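Side-chain contacts in aromatic-amino-acid transaminase TyrB (PDB 4WD2), which probably catalyses the pyridoxal-phosphate-dependent transfer of amino groups between aromatic amino acids and 2-oxo acids: residues L165-D168 / A169-A173; G200-E203 / K204-D207; P309-R312 / K313-E316; A85-S88 / L89-A93. All coordinates share one frame; numbering follows the deposited sequence.

Interaction 1: residues L165-D168 / A169-A173; sequences LKFD and AMLAA
Phe167 and Leu171 are thrown together by matching first torsions: in each, CG stands opposite the backbone N, with chi1 at -180° in Phe167 and -170° in Leu171. They sit one turn apart at the start of helix 167-175, a surface helix beside the large mixed sheet of this class I/II aminotransferase. Leu171 comes at the phenyl group slantwise. Its CB lies 4.3 Å above one face of the ring, displaced toward the rim, while Leu171 CD2 reaches Phe167 CE2 at 4.0 Å. The sulfur of Met170 approaches the same ring at a slant, loosely, with SD 4.4 Å from Phe167 CD1.

Lys166 holds the N-cap position and is the centre of an inverse gamma turn just before the helix. Its carbonyl O takes the first i to i+4 bond, from Met170 N at 2.9 Å, and the bonds Leu171 N to Phe167 O and Ala172 N to Asp168 O carry the pattern on. Leu165 and Phe167 lean on Gln201, Met170 on Leu205 and Leu171 on Val208, packing the helix against helix 199-211, with Met170 the buried one of the four. Ala169 and Ala173 rest on Pro156 of strand 152-159. Between consecutive turns, the side chains of Lys166 and Ala169 meet only through their beta carbons, CB to CB at 4.2 Å.

Interaction 2: residues G200-E203 / K204-D207; sequences GQWE and KLID
Trp202 and Leu205 run side by side and point the same way, both off the inner flank of helix 199-211. The leucine meets the benzo part of the indole through a single methyl, Leu205 CD2 lying 3.8 Å from Trp202 CZ3 at a slant to the ring. Leu205 has its CG opposite the backbone N (chi1 -177°), which sends that branch along the indole. Farther out, Trp202 packs on Phe234 and Ala235 of helix 234-241, and Leu205 on Met170, Leu171 and Ile174 of helix 167-175, so the pair is wedged between two helices of the fold. Helix 199-211 is the crossover helix of the beta-alpha-beta unit between strands 182-186 and 215-220.

Ile206 turns differently: its CG1 lies against the carbonyl one turn back, 3.2 Å from Trp202 O, the same oxygen that accepts Ile206 N at 2.9 Å. On the outer flank Lys204 stretches out fully, its CG 3.4 Å from Gly200 O. Asp207 folds its carboxylate back toward the preceding turn, placing OD1 only 3.2 Å from Glu203 O, an approach of two acceptors.

Glu203 OE2 and Asp207 OD1 stand 5.1 Å apart, and their salt bridges to Arg242 NH1 link the helix to a residue just after helix 234-241. Glu238 OE2 also lies close to Glu203 OE2, and Arg242 would be expected to offset this gathered negative charge.

Interaction 3: residues P309-R312 / K313-E316; sequences PALR and KQWE
Arg312 is met by Glu316, one turn on, whose carboxylate leans back to it near the start of helix 309-338: an i to i+4 salt bridge on the helix surface. From CB the chain leaves with CG opposite the backbone N (chi1 172°), bends at chi2 and leads outward, roughly across the helix axis, past the edge of Trp315. CG passes Glu316 OE2 at 3.7 Å. CD comes up to the edge of the Trp315 indole, 3.9 Å from CE3, and the guanidinium plane is steeply inclined to that ring. NE then gives its hydrogen to Glu316 OE2 at 2.7 Å, a bond bent to 145°; the oxygen uses its anti lone pair and lies 21° out of the guanidinium plane. At the tip, NH2 donates to a water, which in turn donates to the same OE2, so this one oxygen receives two hydrogens. NH1 turns to Leu306 O, near the end of helix 297-307.

Trp315 is the buried member: its NE1 bonds Asn255 O and its ring stacks with Phe256. Around the contact, helix 55-65 covers Leu311, Gln314 and Trp315, helix 297-307 and Leu229 of helix 229-232 border the indole, and Leu89 of helix 80-91 packs against both Arg312 and Trp315.

Interaction 4: residues A85-S88 / L89-A93; sequences AVQS and LVFGA
Ala85 and Leu89 meet through the backbone, where Leu89 N bonds Ala85 O at 2.9 Å. The beta carbon of the leucine rests close to the same oxygen. One residue on, Val86 lines up with Val90: Val86 CG1 lies 4.2 Å from Val90 CG2, and Val90 CG2 also presses on the carbonyl, 3.2 Å from Val86 O. Both valines pack on Asn250 of strand 246-251.

Gln87 leaves with CG opposite the backbone N (chi1 -169°) and stretches past Phe91, whose CD1 lies 4.0 Å from Gln87 CG. The two side chains slant across each other, with the amide plane nearly square to the ring at 86°. Gln87 O sits in the plane of the phenyl group, off its edge, 3.3 Å from Phe91 CD1, while one face of that ring carries Val90 CG1. At its polar end the amide is held through both its atoms: OE1 accepts from Arg98 NH1, and NE2 bonds Thr105 OG1 and a glycerol, probably from the crystallisation liquor.

Ser88 comes last. Its OG lies 3.5 Å from Ala93 CB, beyond the point where the chain quits the helix, and its carbonyl O takes a weak bond from Gly92 N, 2.8 Å long but bent to 127°. Gly92 has positive phi, with backbone angles at which a beta carbon would jam against the carbonyl O of Phe91. Val90 O is bonded by Arg237 NE, and Leu89 O by Gln223 NE2. This is a helix C-terminus ended by a glycine of positive phi, with carbonyls of the last turn taken up by side chains from outside the helix.

Overall arrangement
The four contacts form two touching pairs. Interactions 1 and 2, centres 11 Å apart, join helices 167-175 and 199-211: Phe167 CZ lies 3.4 Å from Gln201 O, and Met170 CE 3.7 Å from Leu205 CD2. Interactions 3 and 4, centres 15 Å apart, meet through Leu89, whose CD1 is 3.8 Å from Arg312 NH2. Interactions 1 and 3 lie on opposite sides of the chain's centre, 39 Å between centres, while interaction 2 comes within about 11 Å of interaction 4 at the nearest atoms. Interaction 3 borders the stretch of Lys254, which carries pyridoxal phosphate: Trp315 bonds Asn255 and stacks on Phe256, the next two residues. Val86 and Leu89 of interaction 4 touch Phe252.

Interaction 1: residues L165-D168 / A169-A173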
loop_
_atom_site.group_PDB
_atom_site.type_symbol
_atom_site.label_atom_id
_atom_site.label_comp_id
_atom_site.label_asym_id
_atom_site.label_seq_id
_atom_site.Cartn_x
_atom_site.Cartn_y
_atom_site.Cartn_z
ATOM N N LEU A 165 -6.593 23.617 -25.383
ATOM C CA LEU A 165 -5.980 22.355 -25.774
ATOM C C LEU A 165 -5.344 22.404 -27.163
ATOM O O LEU A 165 -5.959 22.871 -28.120
ATOM C CB LEU A 165 -7.027 21.243 -25.730
ATOM C CG LEU A 165 -6.583 19.835 -26.119
ATOM C CD1 LEU A 165 -5.789 19.196 -24.994
ATOM C CD2 LEU A 165 -7.804 19.006 -26.470
ATOM N N LYS A 166 -4.109 21.923 -27.265
ATOM C CA LYS A 166 -3.459 21.764 -28.561
ATOM C C LYS A 166 -3.823 20.415 -29.147
ATOM O O LYS A 166 -2.968 19.540 -29.257
ATOM C CB LYS A 166 -1.938 21.863 -28.438
ATOM C CG LYS A 166 -1.424 23.120 -27.790
ATOM C CD LYS A 166 0.071 22.995 -27.517
ATOM C CE LYS A 166 0.904 23.676 -28.580
ATOM N NZ LYS A 166 1.188 25.093 -28.219
ATOM N N PHE A 167 -5.084 20.234 -29.522
ATOM C CA PHE A 167 -5.532 18.901 -29.888
ATOM C C PHE A 167 -4.890 18.352 -31.156
ATOM O O PHE A 167 -4.579 17.166 -31.225
ATOM C CB PHE A 167 -7.042 18.850 -30.053
ATOM C CG PHE A 167 -7.527 17.488 -30.420
ATOM C CD1 PHE A 167 -7.400 16.436 -29.520
ATOM C CD2 PHE A 167 -8.056 17.235 -31.674
ATOM C CE1 PHE A 167 -7.825 15.165 -29.863
ATOM C CE2 PHE A 167 -8.481 15.968 -32.015
ATOM C CZ PHE A 167 -8.368 14.937 -31.107
ATOM N N ASP A 168 -4.707 19.199 -32.165
ATOM C CA ASP A 168 -4.068 18.759 -33.400
ATOM C C ASP A 168 -2.646 18.253 -33.128
ATOM O O ASP A 168 -2.254 17.203 -33.631
ATOM C CB ASP A 168 -4.029 19.884 -34.439
ATOM C CG ASP A 168 -5.393 20.180 -35.049
ATOM O OD1 ASP A 168 -6.316 19.345 -34.924
ATOM O OD2 ASP A 168 -5.532 21.255 -35.671
ATOM N N ALA A 169 -1.883 18.999 -32.330
ATOM C CA ALA A 169 -0.509 18.621 -32.005
ATOM C C ALA A 169 -0.466 17.369 -31.128
ATOM O O ALA A 169 0.398 16.510 -31.306
ATOM C CB ALA A 169 0.218 19.776 -31.322
ATOM N N MET A 170 -1.394 17.281 -30.179
ATOM C CA MET A 170 -1.545 16.102 -29.334
ATOM C C MET A 170 -1.820 14.854 -30.164
ATOM O O MET A 170 -1.175 13.820 -29.980
ATOM C CB MET A 170 -2.678 16.304 -28.327
ATOM C CG MET A 170 -3.029 15.040 -27.570
ATOM S SD MET A 170 -4.498 15.152 -26.533
ATOM C CE MET A 170 -4.421 13.553 -25.717
ATOM N N LEU A 171 -2.776 14.961 -31.084
ATOM C CA LEU A 171 -3.189 13.839 -31.918
ATOM C C LEU A 171 -2.076 13.394 -32.875
ATOM O O LEU A 171 -1.849 12.198 -33.068
ATOM C CB LEU A 171 -4.456 14.208 -32.707
ATOM C CG LEU A 171 -5.156 13.072 -33.456
ATOM C CD1 LEU A 171 -5.694 12.035 -32.481
ATOM C CD2 LEU A 171 -6.277 13.607 -34.357
ATOM N N ALA A 172 -1.373 14.357 -33.461
ATOM C CA ALA A 172 -0.283 14.042 -34.382
ATOM C C ALA A 172 0.907 13.389 -33.660
ATOM O O ALA A 172 1.534 12.469 -34.193
ATOM C CB ALA A 172 0.165 15.297 -35.119
ATOM N N ALA A 173 1.221 13.859 -32.458
ATOM C CA ALA A 173 2.308 13.264 -31.687
ATOM C C ALA A 173 1.984 11.815 -31.318
ATOM O O ALA A 173 2.832 10.928 -31.436
ATOM C CB ALA A 173 2.587 14.081 -30.438
#

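Interaction 2: residues G200-E203 / K204-D207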
loop_
_atom_site.group_PDB
_atom_site.type_symbol
_atom_site.label_atom_id
_atom_site.label_comp_id
_atom_site.label_asym_id
_atom_site.label_seq_id
_atom_site.Cartn_x
_atom_site.Cartn_y
_atom_site.Cartn_z
ATOM N N GLY A 200 -15.951 14.447 -29.013
ATOM C CA GLY A 200 -15.556 14.327 -30.405
ATOM C C GLY A 200 -14.055 14.121 -30.533
ATOM O O GLY A 200 -13.603 13.258 -31.289
ATOM N N GLN A 201 -13.285 14.905 -29.781
ATOM C CA GLN A 201 -11.832 14.759 -29.750
ATOM C C GLN A 201 -11.453 13.385 -29.196
ATOM O O GLN A 201 -10.517 12.742 -29.682
ATOM C CB GLN A 201 -11.203 15.886 -28.924
ATOM C CG GLN A 201 -11.476 17.283 -29.504
ATOM C CD GLN A 201 -10.969 18.405 -28.621
ATOM O OE1 GLN A 201 -11.096 18.348 -27.404
ATOM N NE2 GLN A 201 -10.382 19.435 -29.236
ATOM N N TRP A 202 -12.205 12.921 -28.202
ATOM C CA TRP A 202 -11.990 11.584 -27.653
ATOM C C TRP A 202 -12.149 10.500 -28.712
ATOM O O TRP A 202 -11.305 9.623 -28.822
ATOM C CB TRP A 202 -12.942 11.305 -26.488
ATOM C CG TRP A 202 -12.366 11.681 -25.151
ATOM C CD1 TRP A 202 -12.868 12.593 -24.274
ATOM C CD2 TRP A 202 -11.166 11.165 -24.552
ATOM N NE1 TRP A 202 -12.066 12.669 -23.159
ATOM C CE2 TRP A 202 -11.014 11.805 -23.308
ATOM C CE3 TRP A 202 -10.215 10.217 -24.946
ATOM C CZ2 TRP A 202 -9.945 11.531 -22.450
ATOM C CZ3 TRP A 202 -9.148 9.947 -24.096
ATOM C CH2 TRP A 202 -9.023 10.603 -22.862
ATOM N N GLU A 203 -13.225 10.557 -29.491
ATOM C CA GLU A 203 -13.431 9.556 -30.537
ATOM C C GLU A 203 -12.275 9.547 -31.528
ATOM O O GLU A 203 -11.811 8.469 -31.923
ATOM C CB GLU A 203 -14.752 9.778 -31.285
ATOM C CG GLU A 203 -15.409 8.471 -31.711
ATOM C CD GLU A 203 -15.729 7.573 -30.521
ATOM O OE1 GLU A 203 -16.140 8.109 -29.464
ATOM O OE2 GLU A 203 -15.574 6.338 -30.638
ATOM N N LYS A 204 -11.813 10.735 -31.927
ATOM C CA LYS A 204 -10.695 10.844 -32.874
ATOM C C LYS A 204 -9.392 10.316 -32.290
ATOM O O LYS A 204 -8.587 9.704 -32.996
ATOM C CB LYS A 204 -10.496 12.290 -33.322
ATOM C CG LYS A 204 -11.658 12.860 -34.110
ATOM C CD LYS A 204 -11.406 14.327 -34.436
ATOM C CE LYS A 204 -12.691 15.028 -34.833
ATOM N NZ LYS A 204 -12.445 16.460 -35.173
ATOM N N LEU A 205 -9.182 10.560 -31.003
ATOM C CA LEU A 205 -8.009 10.036 -30.325
ATOM C C LEU A 205 -8.055 8.512 -30.255
ATOM O O LEU A 205 -7.041 7.854 -30.451
ATOM C CB LEU A 205 -7.884 10.622 -28.920
ATOM C CG LEU A 205 -6.635 10.178 -28.156
ATOM C CD1 LEU A 205 -5.378 10.551 -28.923
ATOM C CD2 LEU A 205 -6.610 10.782 -26.757
ATOM N N ILE A 206 -9.233 7.953 -29.984
ATOM C CA ILE A 206 -9.363 6.503 -29.864
ATOM C C ILE A 206 -9.154 5.832 -31.223
ATOM O O ILE A 206 -8.564 4.751 -31.293
ATOM C CB ILE A 206 -10.738 6.093 -29.261
ATOM C CG1 ILE A 206 -10.850 6.594 -27.813
ATOM C CG2 ILE A 206 -10.907 4.572 -29.283
ATOM C CD1 ILE A 206 -12.256 6.538 -27.228
ATOM N N ASP A 207 -9.609 6.481 -32.295
ATOM C CA ASP A 207 -9.329 6.013 -33.654
ATOM C C ASP A 207 -7.841 5.703 -33.823
ATOM O O ASP A 207 -7.463 4.640 -34.307
ATOM C CB ASP A 207 -9.737 7.055 -34.701
ATOM C CG ASP A 207 -11.246 7.265 -34.791
ATOM O OD1 ASP A 207 -12.026 6.414 -34.306
ATOM O OD2 ASP A 207 -11.646 8.284 -35.394
#

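Interaction 3: residues P309-R312 / K313-E316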
loop_
_atom_site.group_PDB
_atom_site.type_symbol
_atom_site.label_atom_id
_atom_site.label_comp_id
_atom_site.label_asym_id
_atom_site.label_seq_id
_atom_site.Cartn_x
_atom_site.Cartn_y
_atom_site.Cartn_z
ATOM N N PRO A 309 -28.380 1.047 -1.725
ATOM C CA PRO A 309 -29.080 2.021 -2.581
ATOM C C PRO A 309 -29.361 3.364 -1.901
ATOM O O PRO A 309 -29.160 4.408 -2.525
ATOM C CB PRO A 309 -30.377 1.296 -2.930
ATOM C CG PRO A 309 -29.982 -0.157 -2.916
ATOM C CD PRO A 309 -29.045 -0.268 -1.742
ATOM N N ALA A 310 -29.804 3.345 -0.649
ATOM C CA ALA A 310 -30.015 4.589 0.084
ATOM C C ALA A 310 -28.716 5.390 0.191
ATOM O O ALA A 310 -28.703 6.600 -0.048
ATOM C CB ALA A 310 -30.582 4.301 1.466
ATOM N N LEU A 311 -27.621 4.714 0.535
ATOM C CA LEU A 311 -26.334 5.394 0.690
ATOM C C LEU A 311 -25.758 5.787 -0.663
ATOM O O LEU A 311 -25.137 6.839 -0.789
ATOM C CB LEU A 311 -25.329 4.518 1.448
ATOM C CG LEU A 311 -25.668 4.065 2.871
ATOM C CD1 LEU A 311 -24.483 3.338 3.498
ATOM C CD2 LEU A 311 -26.089 5.240 3.726
ATOM N N ARG A 312 -25.951 4.933 -1.667
ATOM C CA ARG A 312 -25.480 5.220 -3.021
ATOM C C ARG A 312 -26.119 6.504 -3.534
ATOM O O ARG A 312 -25.455 7.342 -4.131
ATOM C CB ARG A 312 -25.788 4.051 -3.966
ATOM C CG ARG A 312 -25.509 4.320 -5.449
ATOM C CD ARG A 312 -24.039 4.582 -5.713
ATOM N NE ARG A 312 -23.693 4.513 -7.136
ATOM C CZ ARG A 312 -23.262 3.408 -7.743
ATOM N NH1 ARG A 312 -23.140 2.281 -7.055
ATOM N NH2 ARG A 312 -22.954 3.422 -9.035
ATOM N N LYS A 313 -27.410 6.661 -3.273
ATOM C CA LYS A 313 -28.131 7.858 -3.688
ATOM C C LYS A 313 -27.646 9.100 -2.934
ATOM O O LYS A 313 -27.438 10.156 -3.528
ATOM C CB LYS A 313 -29.635 7.669 -3.482
ATOM C CG LYS A 313 -30.479 8.798 -4.053
ATOM C CD LYS A 313 -31.961 8.507 -3.906
ATOM C CE LYS A 313 -32.800 9.677 -4.389
ATOM N NZ LYS A 313 -34.248 9.438 -4.141
ATOM N N GLN A 314 -27.465 8.964 -1.627
ATOM C CA GLN A 314 -27.007 10.066 -0.797
ATOM C C GLN A 314 -25.612 10.511 -1.203
ATOM O O GLN A 314 -25.306 11.702 -1.218
ATOM C CB GLN A 314 -27.017 9.663 0.669
ATOM C CG GLN A 314 -26.693 10.788 1.635
ATOM C CD GLN A 314 -26.597 10.287 3.054
ATOM O OE1 GLN A 314 -26.584 9.077 3.289
ATOM N NE2 GLN A 314 -26.523 11.206 4.010
ATOM N N TRP A 315 -24.764 9.546 -1.529
ATOM C CA TRP A 315 -23.420 9.844 -1.999
ATOM C C TRP A 315 -23.422 10.580 -3.342
ATOM O O TRP A 315 -22.768 11.614 -3.479
ATOM C CB TRP A 315 -22.595 8.562 -2.111
ATOM C CG TRP A 315 -21.275 8.779 -2.782
ATOM C CD1 TRP A 315 -20.213 9.488 -2.295
ATOM C CD2 TRP A 315 -20.877 8.295 -4.070
ATOM N NE1 TRP A 315 -19.180 9.473 -3.196
ATOM C CE2 TRP A 315 -19.559 8.748 -4.295
ATOM C CE3 TRP A 315 -21.501 7.516 -5.052
ATOM C CZ2 TRP A 315 -18.857 8.448 -5.458
ATOM C CZ3 TRP A 315 -20.802 7.218 -6.207
ATOM C CH2 TRP A 315 -19.494 7.683 -6.401
ATOM N N GLU A 316 -24.146 10.052 -4.330
ATOM C CA GLU A 316 -24.193 10.673 -5.654
ATOM C C GLU A 316 -24.752 12.090 -5.579
ATOM O O GLU A 316 -24.306 12.986 -6.300
ATOM C CB GLU A 316 -25.028 9.833 -6.626
ATOM C CG GLU A 316 -24.410 8.487 -6.990
ATOM C CD GLU A 316 -25.097 7.812 -8.171
ATOM O OE1 GLU A 316 -25.786 8.509 -8.950
ATOM O OE2 GLU A 316 -24.942 6.581 -8.323
HETATM O O HOH W 1 -23.507 5.840 -11.047
#

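Interaction 4: residues A85-S88 / L89-A93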
loop_
_atom_site.group_PDB
_atom_site.type_symbol
_atom_site.label_atom_id
_atom_site.label_comp_id
_atom_site.label_asym_id
_atom_site.label_seq_id
_atom_site.Cartn_x
_atom_site.Cartn_y
_atom_site.Cartn_z
ATOM N N ALA A 85 -18.339 -3.484 -7.298
ATOM C CA ALA A 85 -18.953 -2.164 -7.187
ATOM C C ALA A 85 -18.137 -1.131 -7.957
ATOM O O ALA A 85 -18.685 -0.307 -8.680
ATOM C CB ALA A 85 -19.081 -1.758 -5.733
ATOM N N VAL A 86 -16.821 -1.180 -7.795
ATOM C CA VAL A 86 -15.937 -0.259 -8.496
ATOM C C VAL A 86 -16.032 -0.425 -10.007
ATOM O O VAL A 86 -16.096 0.559 -10.744
ATOM C CB VAL A 86 -14.481 -0.452 -8.049
ATOM C CG1 VAL A 86 -13.528 0.292 -8.973
ATOM C CG2 VAL A 86 -14.326 0.020 -6.626
ATOM N N GLN A 87 -16.049 -1.674 -10.468
ATOM C CA GLN A 87 -16.112 -1.950 -11.899
ATOM C C GLN A 87 -17.419 -1.429 -12.497
ATOM O O GLN A 87 -17.435 -0.823 -13.576
ATOM C CB GLN A 87 -15.966 -3.446 -12.156
ATOM C CG GLN A 87 -15.764 -3.790 -13.613
ATOM C CD GLN A 87 -15.841 -5.269 -13.849
ATOM O OE1 GLN A 87 -16.906 -5.809 -14.145
ATOM N NE2 GLN A 87 -14.714 -5.942 -13.705
ATOM N N SER A 88 -18.511 -1.655 -11.777
ATOM C CA SER A 88 -19.829 -1.165 -12.179
ATOM C C SER A 88 -19.885 0.366 -12.204
ATOM O O SER A 88 -20.438 0.968 -13.128
ATOM C CB SER A 88 -20.899 -1.710 -11.236
ATOM O OG SER A 88 -22.189 -1.324 -11.666
ATOM N N LEU A 89 -19.318 0.998 -11.185
ATOM C CA LEU A 89 -19.311 2.456 -11.113
ATOM C C LEU A 89 -18.537 3.073 -12.269
ATOM O O LEU A 89 -18.979 4.047 -12.874
ATOM C CB LEU A 89 -18.707 2.921 -9.787
ATOM C CG LEU A 89 -18.416 4.416 -9.668
ATOM C CD1 LEU A 89 -19.703 5.236 -9.663
ATOM C CD2 LEU A 89 -17.611 4.681 -8.405
ATOM N N VAL A 90 -17.374 2.504 -12.570
ATOM C CA VAL A 90 -16.496 3.059 -13.593
ATOM C C VAL A 90 -17.007 2.836 -15.018
ATOM O O VAL A 90 -17.001 3.761 -15.828
ATOM C CB VAL A 90 -15.076 2.479 -13.479
ATOM C CG1 VAL A 90 -14.217 2.908 -14.673
ATOM C CG2 VAL A 90 -14.431 2.926 -12.181
ATOM N N PHE A 91 -17.445 1.619 -15.328
ATOM C CA PHE A 91 -17.813 1.282 -16.704
ATOM C C PHE A 91 -19.315 1.366 -16.957
ATOM O O PHE A 91 -19.757 1.361 -18.109
ATOM C CB PHE A 91 -17.315 -0.123 -17.063
ATOM C CG PHE A 91 -15.814 -0.253 -17.064
ATOM C CD1 PHE A 91 -15.133 -0.598 -15.906
ATOM C CD2 PHE A 91 -15.088 -0.037 -18.224
ATOM C CE1 PHE A 91 -13.755 -0.710 -15.899
ATOM C CE2 PHE A 91 -13.702 -0.157 -18.224
ATOM C CZ PHE A 91 -13.038 -0.488 -17.059
ATOM N N GLY A 92 -20.091 1.446 -15.883
ATOM C CA GLY A 92 -21.532 1.356 -15.984
ATOM C C GLY A 92 -21.934 -0.095 -15.829
ATOM O O GLY A 92 -21.296 -0.989 -16.400
ATOM N N ALA A 93 -22.987 -0.328 -15.050
ATOM C CA ALA A 93 -23.500 -1.668 -14.790
ATOM C C ALA A 93 -23.760 -2.464 -16.063
ATOM O O ALA A 93 -23.510 -3.672 -16.105
ATOM C CB ALA A 93 -24.788 -1.585 -13.960
#